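Long-range contacts in bile salt hydrolase/transferase (PDB 2BJF), which hydrolyses the amide bond of glycine- and taurine-conjugated bile salts and also acts as a bile acid amine N-acyltransferase: residues S114-V119 / W144-I149; I100-F105 / A126-I131. All blocks are in the same frame, centred on the assembly; numbering follows the deposited sequence.

Contact 1 (S114-V119 / W144-I149); sequences SSVEEV and WMISDI
Two first torsions set up the meeting of Asp148 with Val116. In Asp148, CG sits between the backbone N and the carbonyl carbon (chi1 70°), which swings the carboxylate from the end of strand 142-147 over the start of helix 116-123; in Val116, CG2 lies anti to the carbonyl carbon, beside the backbone N, where it packs against that carboxylate. The arrangement is a helix packed on a sheet strand in the N-terminal nucleophile (Ntn) hydrolase fold, with the carboxylate closing over the first turn of the helix. Val116 N donates to Asp148 OD2 at 2.8 Å, and the N-H...O angle of 179° makes the bond essentially straight. The donor nevertheless stands 40° out of the carboxylate plane. A water that donates to Asp148 OD2 and accepts from Glu117 N brings a second amide of the helix start to the same oxygen. OD1 is taken by the hydroxyl of Thr150, so both oxygens of this buried group have partners. Amides at a helix N-terminus would be expected to favour the ionised carboxylate. Ser115 is the N-cap, its OG accepting from Glu118 N at 3.2 Å, while Asp148 takes the amide of the next residue from the strand side.

Beyond the polar end the contact becomes apolar. CG2 of Val116 lies 3.6 Å from CG of Asp148, the two side chains crossing at a slant, and it also reaches CG2 of Ile146 at 4.1 Å. Ile154 and Val156 of the adjoining strand 153-158 border Ile146, continuing this packing across the sheet. One turn further along the helix, Val119 and Ile146 extend toward each other and meet tip to tip, CG1 of Val119 lying 3.7 Å from CD1 of Ile146.

Contact 2 (I100-F105 / A126-I131); sequences IPVYNF and ANIVDI
Ile128 and Phe105 cross at about a right angle, with the end of the isoleucine in an off-centre CH-pi contact: Ile128 CD1 lies 4.3 Å from the centroid of the Phe105 ring and 29° off its normal. The ring is placed there by chi1 of -176°, which sets CG of Phe105 anti to the backbone N. The other branch of Ile128 meets Val102, again nearly perpendicular, CG2 of Ile128 lying 3.7 Å from CG2 of Val102. Ile100 points to the same sheet face as Ile128, and its CD1 touches CB of Ala126.

Beneath these side chains runs a two-stranded parallel sheet, with Ile100 bridged to Ile128 and Pro101 to Val129. Because helices 105-112 and 116-123 lie between the strands in sequence, the connection is a beta-alpha-beta crossover with two helices. Ile100 N donates to Asn127 O at 2.8 Å, Val129 N to Ile100 O, and Val102 N to Val129 O, the last bent to 143°. On this strand the bonds are made by the residues flanking Pro101, so its missing N-H costs the pairing nothing; its CA also approaches Val129 O at 3.3 Å in a CA-H...O contact.

On the face of Pro101 and Val129, CB of Pro101 packs against CB of Ile131. Tyr103, whose side chain comes within about 4 Å of the bound deoxycholate, presents its ring edge to Ile131 O, which lies near the ring plane, 3.3 Å from CD2.

Overall arrangement
The centres of contact 1 and contact 2 lie 18 Å apart, yet they touch: Trp144 CD2 comes within 3.4 Å of Phe105 CD2, the ring planes inclined at about 45°, and Trp144 CZ3 packs on Ile128 CD1. Their segments alternate along the chain in the order 100-105, 114-119, 126-131, 144-149. Helix 116-123 of contact 1 therefore leads into strand 126-129 of contact 2, which is followed by strand 142-147 of the large antiparallel sheet. Both the parallel pair, also through Val102 on Leu142, and the helix, through Val116 and Val119, pack on strand 142-147. Contact 2 borders the bile-acid pocket through Tyr103, whereas the side chain of Ile146 is about 14 Å from the bound deoxycholate.

Contact 1 (S114-V119 / W144-I149)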
# COMPACT_ATOMS: atom_id res chain seq x y z
N SER A 114 -40.78 -6.43 -12.51
CA SER A 114 -41.09 -6.34 -11.08
C SER A 114 -40.02 -6.95 -10.17
O SER A 114 -40.04 -6.73 -8.96
CB SER A 114 -42.45 -6.99 -10.79
OG SER A 114 -42.41 -8.38 -11.05
N SER A 115 -39.10 -7.72 -10.75
CA SER A 115 -38.08 -8.42 -9.97
C SER A 115 -36.77 -8.61 -10.73
O SER A 115 -36.73 -8.49 -11.96
CB SER A 115 -38.61 -9.79 -9.52
OG SER A 115 -38.77 -10.66 -10.62
N VAL A 116 -35.71 -8.91 -9.99
CA VAL A 116 -34.40 -9.25 -10.57
C VAL A 116 -34.51 -10.48 -11.47
O VAL A 116 -33.95 -10.51 -12.56
CB VAL A 116 -33.33 -9.46 -9.46
CG1 VAL A 116 -32.10 -10.19 -10.01
CG2 VAL A 116 -32.92 -8.12 -8.87
N GLU A 117 -35.26 -11.49 -11.01
CA GLU A 117 -35.46 -12.72 -11.79
C GLU A 117 -36.12 -12.46 -13.15
O GLU A 117 -35.74 -13.07 -14.15
CB GLU A 117 -36.23 -13.77 -10.99
CG GLU A 117 -35.43 -14.42 -9.85
CD GLU A 117 -34.12 -15.08 -10.30
OE1 GLU A 117 -33.17 -15.10 -9.50
OE2 GLU A 117 -34.05 -15.58 -11.44
N GLU A 118 -37.12 -11.57 -13.17
CA GLU A 118 -37.79 -11.17 -14.41
C GLU A 118 -36.83 -10.48 -15.37
O GLU A 118 -36.85 -10.74 -16.58
CB GLU A 118 -38.98 -10.25 -14.12
CG GLU A 118 -40.25 -10.97 -13.68
CD GLU A 118 -41.49 -10.10 -13.77
OE1 GLU A 118 -42.59 -10.59 -13.42
OE2 GLU A 118 -41.39 -8.93 -14.21
N VAL A 119 -35.98 -9.60 -14.83
CA VAL A 119 -34.98 -8.86 -15.60
C VAL A 119 -33.94 -9.81 -16.20
O VAL A 119 -33.60 -9.71 -17.38
CB VAL A 119 -34.28 -7.77 -14.74
CG1 VAL A 119 -33.16 -7.10 -15.52
CG2 VAL A 119 -35.28 -6.73 -14.28
N TRP A 144 -24.59 -1.31 -15.22
CA TRP A 144 -25.73 -1.18 -14.33
C TRP A 144 -25.75 -2.19 -13.20
O TRP A 144 -25.35 -3.34 -13.38
CB TRP A 144 -27.04 -1.28 -15.12
CG TRP A 144 -27.22 -0.20 -16.15
CD1 TRP A 144 -27.91 0.97 -16.00
CD2 TRP A 144 -26.71 -0.19 -17.48
NE1 TRP A 144 -27.86 1.71 -17.15
CE2 TRP A 144 -27.13 1.02 -18.08
CE3 TRP A 144 -25.94 -1.09 -18.23
CZ2 TRP A 144 -26.80 1.36 -19.40
CZ3 TRP A 144 -25.60 -0.75 -19.54
CH2 TRP A 144 -26.04 0.46 -20.11
N MET A 145 -26.20 -1.75 -12.03
CA MET A 145 -26.51 -2.65 -10.92
C MET A 145 -28.02 -2.66 -10.71
O MET A 145 -28.66 -1.61 -10.70
CB MET A 145 -25.79 -2.22 -9.64
CG MET A 145 -25.96 -3.18 -8.48
SD MET A 145 -24.89 -2.79 -7.09
CE MET A 145 -25.54 -3.88 -5.83
N ILE A 146 -28.58 -3.86 -10.56
CA ILE A 146 -30.01 -4.05 -10.38
C ILE A 146 -30.24 -4.88 -9.12
O ILE A 146 -29.56 -5.89 -8.91
CB ILE A 146 -30.66 -4.74 -11.62
CG1 ILE A 146 -30.40 -3.92 -12.89
CG2 ILE A 146 -32.16 -4.94 -11.42
CD1 ILE A 146 -30.68 -4.67 -14.19
N SER A 147 -31.17 -4.43 -8.28
CA SER A 147 -31.42 -5.07 -6.99
C SER A 147 -32.90 -4.96 -6.63
O SER A 147 -33.57 -4.02 -7.05
CB SER A 147 -30.56 -4.40 -5.91
OG SER A 147 -30.44 -5.22 -4.76
N ASP A 148 -33.40 -5.92 -5.86
CA ASP A 148 -34.81 -5.90 -5.45
C ASP A 148 -35.05 -6.29 -3.99
O ASP A 148 -34.10 -6.45 -3.21
CB ASP A 148 -35.69 -6.72 -6.42
CG ASP A 148 -35.46 -8.22 -6.32
OD1 ASP A 148 -34.77 -8.68 -5.39
OD2 ASP A 148 -35.98 -8.95 -7.19
N ILE A 149 -36.32 -6.45 -3.63
CA ILE A 149 -36.73 -6.71 -2.25
C ILE A 149 -36.43 -8.14 -1.76
O ILE A 149 -36.68 -8.46 -0.59
CB ILE A 149 -38.23 -6.36 -2.02
CG1 ILE A 149 -39.14 -7.18 -2.95
CG2 ILE A 149 -38.45 -4.86 -2.20
CD1 ILE A 149 -40.61 -7.11 -2.59
O HOH W 1 -36.01 -11.60 -7.97

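Contact 2 (I100-F105 / A126-I131)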
# COMPACT_ATOMS: atom_id res chain seq x y z
N ILE A 100 -31.92 -2.27 -26.88
CA ILE A 100 -32.19 -1.20 -25.92
C ILE A 100 -31.14 -0.10 -26.05
O ILE A 100 -29.95 -0.37 -25.88
CB ILE A 100 -32.19 -1.73 -24.46
CG1 ILE A 100 -33.02 -3.02 -24.34
CG2 ILE A 100 -32.71 -0.67 -23.50
CD1 ILE A 100 -32.50 -3.99 -23.29
N PRO A 101 -31.57 1.13 -26.38
CA PRO A 101 -30.64 2.26 -26.43
C PRO A 101 -30.02 2.52 -25.06
O PRO A 101 -30.70 2.38 -24.05
CB PRO A 101 -31.52 3.43 -26.86
CG PRO A 101 -32.71 2.81 -27.50
CD PRO A 101 -32.94 1.55 -26.73
N VAL A 102 -28.74 2.91 -25.05
CA VAL A 102 -27.99 3.12 -23.80
C VAL A 102 -28.73 4.05 -22.83
O VAL A 102 -28.89 3.72 -21.65
CB VAL A 102 -26.56 3.66 -24.06
CG1 VAL A 102 -25.76 3.72 -22.77
CG2 VAL A 102 -25.83 2.80 -25.09
N TYR A 103 -29.18 5.20 -23.34
CA TYR A 103 -29.86 6.22 -22.53
C TYR A 103 -31.17 5.72 -21.91
O TYR A 103 -31.64 6.28 -20.91
CB TYR A 103 -30.12 7.48 -23.36
CG TYR A 103 -31.11 7.29 -24.49
CD1 TYR A 103 -32.49 7.37 -24.26
CD2 TYR A 103 -30.68 7.03 -25.79
CE1 TYR A 103 -33.40 7.18 -25.29
CE2 TYR A 103 -31.58 6.85 -26.83
CZ TYR A 103 -32.95 6.92 -26.57
OH TYR A 103 -33.85 6.74 -27.60
N ASN A 104 -31.75 4.68 -22.50
CA ASN A 104 -33.07 4.19 -22.09
C ASN A 104 -33.04 2.91 -21.25
O ASN A 104 -34.09 2.46 -20.78
CB ASN A 104 -33.97 4.00 -23.32
CG ASN A 104 -35.45 4.03 -22.98
OD1 ASN A 104 -35.92 4.91 -22.26
ND2 ASN A 104 -36.20 3.07 -23.51
N PHE A 105 -31.86 2.33 -21.06
CA PHE A 105 -31.75 1.04 -20.37
C PHE A 105 -32.34 1.05 -18.96
O PHE A 105 -33.11 0.15 -18.60
CB PHE A 105 -30.31 0.53 -20.34
CG PHE A 105 -30.17 -0.84 -19.72
CD1 PHE A 105 -30.38 -1.98 -20.49
CD2 PHE A 105 -29.85 -0.99 -18.37
CE1 PHE A 105 -30.26 -3.25 -19.92
CE2 PHE A 105 -29.73 -2.25 -17.80
CZ PHE A 105 -29.94 -3.38 -18.57
N ALA A 126 -31.01 -9.80 -24.86
CA ALA A 126 -30.92 -8.35 -24.97
C ALA A 126 -29.60 -7.87 -25.57
O ALA A 126 -28.58 -8.57 -25.52
CB ALA A 126 -31.18 -7.68 -23.62
N ASN A 127 -29.64 -6.67 -26.15
CA ASN A 127 -28.46 -6.01 -26.69
C ASN A 127 -28.58 -4.51 -26.47
O ASN A 127 -29.62 -3.91 -26.73
CB ASN A 127 -28.31 -6.30 -28.19
CG ASN A 127 -27.18 -5.51 -28.83
OD1 ASN A 127 -26.01 -5.76 -28.56
ND2 ASN A 127 -27.53 -4.56 -29.68
N ILE A 128 -27.50 -3.89 -25.98
CA ILE A 128 -27.50 -2.46 -25.73
C ILE A 128 -26.86 -1.73 -26.92
O ILE A 128 -25.71 -2.00 -27.28
CB ILE A 128 -26.83 -2.11 -24.38
CG1 ILE A 128 -27.57 -2.83 -23.25
CG2 ILE A 128 -26.86 -0.60 -24.14
CD1 ILE A 128 -26.86 -2.84 -21.91
N VAL A 129 -27.62 -0.81 -27.50
CA VAL A 129 -27.23 -0.14 -28.75
C VAL A 129 -26.93 1.36 -28.53
O VAL A 129 -27.64 2.04 -27.81
CB VAL A 129 -28.29 -0.36 -29.87
CG1 VAL A 129 -29.68 0.08 -29.43
CG2 VAL A 129 -27.88 0.32 -31.16
N ASP A 130 -25.87 1.84 -29.18
CA ASP A 130 -25.42 3.22 -29.03
C ASP A 130 -26.22 4.18 -29.92
O ASP A 130 -25.67 4.82 -30.83
CB ASP A 130 -23.91 3.33 -29.31
CG ASP A 130 -23.29 4.61 -28.76
OD1 ASP A 130 -23.99 5.40 -28.09
OD2 ASP A 130 -22.08 4.82 -29.01
N ILE A 131 -27.52 4.28 -29.66
CA ILE A 131 -28.39 5.24 -30.33
C ILE A 131 -28.41 6.54 -29.53
O ILE A 131 -28.69 6.51 -28.33
CB ILE A 131 -29.85 4.69 -30.49
CG1 ILE A 131 -29.88 3.38 -31.29
CG2 ILE A 131 -30.78 5.74 -31.10
CD1 ILE A 131 -29.33 3.46 -32.71